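Local coordinates for protein novel antigen receptor (Ginglymostoma cirratum, PDB 4Q97) that serves as the shark heavy-chain-only antibody IgNAR, whose first constant domain, a C1-set immunoglobulin fold, is likely to take part in pairing its two chains, at residues L16-T20 with E21-A25. Numbering follows the deposited sequence.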
ATOM      1  N   LEU A  16       3.460  -0.818  -6.991  1.00 21.05           N
ATOM      2  CA  LEU A  16       3.411  -2.265  -6.819  1.00 20.74           C
ATOM      3  C   LEU A  16       2.097  -2.829  -7.344  1.00 19.62           C
ATOM      4  O   LEU A  16       1.058  -2.171  -7.276  1.00 16.59           O
ATOM      5  CB  LEU A  16       3.592  -2.639  -5.340  1.00 21.13           C
ATOM      6  CG  LEU A  16       4.676  -1.892  -4.560  1.00 22.11           C
ATOM      7  CD1 LEU A  16       4.504  -2.069  -3.055  1.00 22.73           C
ATOM      8  CD2 LEU A  16       6.068  -2.310  -5.014  1.00 23.89           C
ATOM      9  N   HIS A  17       2.153  -4.052  -7.862  1.00 22.36           N
ATOM     10  CA  HIS A  17       0.958  -4.713  -8.372  1.00 25.71           C
ATOM     11  C   HIS A  17       0.681  -5.989  -7.592  1.00 28.05           C
ATOM     12  O   HIS A  17       1.604  -6.645  -7.109  1.00 30.00           O
ATOM     13  CB  HIS A  17       1.110  -5.028  -9.864  1.00 28.07           C
ATOM     14  CG  HIS A  17       1.768  -6.346 -10.142  1.00 33.99           C
ATOM     15  ND1 HIS A  17       3.016  -6.675  -9.655  1.00 37.95           N
ATOM     16  CD2 HIS A  17       1.346  -7.420 -10.851  1.00 36.69           C
ATOM     17  CE1 HIS A  17       3.332  -7.896 -10.046  1.00 40.30           C
ATOM     18  NE2 HIS A  17       2.339  -8.367 -10.781  1.00 39.48           N
ATOM     19  N   SER A  18      -0.594  -6.320  -7.455  1.00 30.59           N
ATOM     20  CA  SER A  18      -0.985  -7.659  -7.031  1.00 33.40           C
ATOM     21  C   SER A  18      -2.133  -8.158  -7.895  1.00 34.40           C
ATOM     22  O   SER A  18      -3.090  -7.424  -8.167  1.00 31.24           O
ATOM     23  CB  SER A  18      -1.369  -7.698  -5.550  1.00 33.76           C
ATOM     24  OG  SER A  18      -2.480  -6.860  -5.283  1.00 34.56           O
ATOM     25  N   ALA A  19      -2.005  -9.398  -8.350  1.00 37.88           N
ATOM     26  CA  ALA A  19      -3.089 -10.089  -9.022  1.00 43.11           C
ATOM     27  C   ALA A  19      -3.235 -11.476  -8.410  1.00 47.64           C
ATOM     28  O   ALA A  19      -2.686 -12.457  -8.918  1.00 52.72           O
ATOM     29  CB  ALA A  19      -2.832 -10.169 -10.521  1.00 44.24           C
ATOM     30  N   THR A  20      -3.950 -11.537  -7.290  1.00 47.54           N
ATOM     31  CA  THR A  20      -4.275 -12.807  -6.648  1.00 50.20           C
ATOM     32  C   THR A  20      -5.611 -13.313  -7.190  1.00 54.34           C
ATOM     33  O   THR A  20      -6.073 -12.849  -8.233  1.00 52.58           O
ATOM     34  CB  THR A  20      -4.319 -12.695  -5.107  1.00 48.45           C
ATOM     35  OG1 THR A  20      -5.437 -11.891  -4.709  1.00 47.80           O
ATOM     36  CG2 THR A  20      -3.027 -12.090  -4.566  1.00 40.76           C
ATOM     37  N   GLU A  21      -6.235 -14.243  -6.473  1.00 60.01           N
ATOM     38  CA  GLU A  21      -7.381 -14.986  -6.998  1.00 63.30           C
ATOM     39  C   GLU A  21      -8.706 -14.224  -6.941  1.00 59.31           C
ATOM     40  O   GLU A  21      -9.397 -14.130  -7.952  1.00 52.38           O
ATOM     41  CB  GLU A  21      -7.492 -16.368  -6.343  1.00 72.04           C
ATOM     42  CG  GLU A  21      -6.175 -17.138  -6.241  1.00 84.01           C
ATOM     43  CD  GLU A  21      -5.495 -17.414  -7.581  1.00 89.31           C
ATOM     44  OE1 GLU A  21      -6.090 -17.154  -8.652  1.00 91.35           O
ATOM     45  OE2 GLU A  21      -4.346 -17.903  -7.561  1.00 97.10           O
ATOM     46  N   GLU A  22      -9.056 -13.693  -5.769  1.00 60.57           N
ATOM     47  CA  GLU A  22     -10.231 -12.823  -5.643  1.00 62.09           C
ATOM     48  C   GLU A  22     -10.127 -11.669  -6.627  1.00 59.02           C
ATOM     49  O   GLU A  22     -11.102 -11.324  -7.301  1.00 55.82           O
ATOM     50  CB  GLU A  22     -10.385 -12.281  -4.217  1.00 66.43           C
ATOM     51  CG  GLU A  22     -11.646 -12.740  -3.496  1.00 71.73           C
ATOM     52  CD  GLU A  22     -11.624 -14.213  -3.142  1.00 76.84           C
ATOM     53  OE1 GLU A  22     -10.754 -14.622  -2.344  1.00 81.69           O
ATOM     54  OE2 GLU A  22     -12.481 -14.961  -3.657  1.00 74.03           O
ATOM     55  N   GLN A  23      -8.927 -11.096  -6.706  1.00 54.75           N
ATOM     56  CA  GLN A  23      -8.624 -10.013  -7.632  1.00 51.56           C
ATOM     57  C   GLN A  23      -8.852 -10.452  -9.075  1.00 47.38           C
ATOM     58  O   GLN A  23      -9.660  -9.844  -9.783  1.00 45.02           O
ATOM     59  CB  GLN A  23      -7.196  -9.510  -7.417  1.00 54.74           C
ATOM     60  CG  GLN A  23      -6.996  -8.835  -6.067  1.00 56.62           C
ATOM     61  CD  GLN A  23      -5.554  -8.464  -5.801  1.00 62.76           C
ATOM     62  OE1 GLN A  23      -4.900  -9.056  -4.946  1.00 60.57           O
ATOM     63  NE2 GLN A  23      -5.048  -7.484  -6.536  1.00 59.43           N
ATOM     64  N   ARG A  24      -8.172 -11.521  -9.493  1.00 45.97           N
ATOM     65  CA  ARG A  24      -8.381 -12.087 -10.829  1.00 49.61           C
ATOM     66  C   ARG A  24      -9.850 -12.478 -11.073  1.00 52.08           C
ATOM     67  O   ARG A  24     -10.356 -12.311 -12.184  1.00 50.77           O
ATOM     68  CB  ARG A  24      -7.427 -13.261 -11.106  1.00 50.68           C
ATOM     69  CG  ARG A  24      -5.992 -12.831 -11.386  1.00 56.79           C
ATOM     70  CD  ARG A  24      -5.070 -14.020 -11.629  1.00 66.03           C
ATOM     71  NE  ARG A  24      -3.767 -13.843 -10.980  1.00 70.42           N
ATOM     72  CZ  ARG A  24      -2.716 -14.648 -11.140  1.00 72.61           C
ATOM     73  NH1 ARG A  24      -2.783 -15.701 -11.945  1.00 73.26           N
ATOM     74  NH2 ARG A  24      -1.585 -14.392 -10.493  1.00 73.38           N
ATOM     75  N   ALA A  25     -10.527 -12.967 -10.032  1.00 53.59           N
ATOM     76  CA  ALA A  25     -11.940 -13.357 -10.134  1.00 56.40           C
ATOM     77  C   ALA A  25     -12.880 -12.156 -10.268  1.00 59.03           C
ATOM     78  O   ALA A  25     -13.692 -12.114 -11.193  1.00 62.92           O
ATOM     79  CB  ALA A  25     -12.355 -14.241  -8.965  1.00 55.77           C
TER
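Q23 reaches back from the short helix 21-25 and uses both ends of its amide on the residues that lead into that helix. On one side NE2 donates to S18 OG at 2.9 Å, with the hydroxyl oxygen lying in the amide plane and an N-H...O angle of 153°. On the other, OE1 accepts the hydroxyl of T20, OG1 to OE1 2.9 Å, and the donor is tilted out of the carbonyl plane. The amide is delivered there by CG standing beside the backbone N of Q23 (chi1 -66°) and a chain that runs extended from CG, and the two bonds hold it in place between S18 and T20.

R24 satisfies the backbone instead. Its guanidinium turns an edge to A19 O and grips that single oxygen side-on: NE and NH2 each donate to A19 O at 2.7 Å, both bonds lying close to the guanidinium plane. NH2 comes in almost in line with the carbonyl, whereas NE sits well above its plane, and a bend at chi3 (-139°) brings the guanidinium edge round to A19 O. The backbone nitrogen of the same residue donates to T20 O at 2.8 Å, opening the helical pattern that A25 N continues onto E21 O, 2.6 Å away. T20 holds the N-cap position, but its hydroxyl is spent on Q23 and makes no capping bond.

The turn follows strand 12-18 of an immunoglobulin sandwich, where S18 still pairs by backbone with Q30 of strand 28-38. S14 of the second subunit packs on S18, and K105 of that subunit on T20. The chemistry implies a strand-to-helix joint closed at two depths: buried, the Q23 amide and S18 hydroxyl satisfy each other; at the surface, R24 would offset the partial charge of the A19 carbonyl, just past the strand's end.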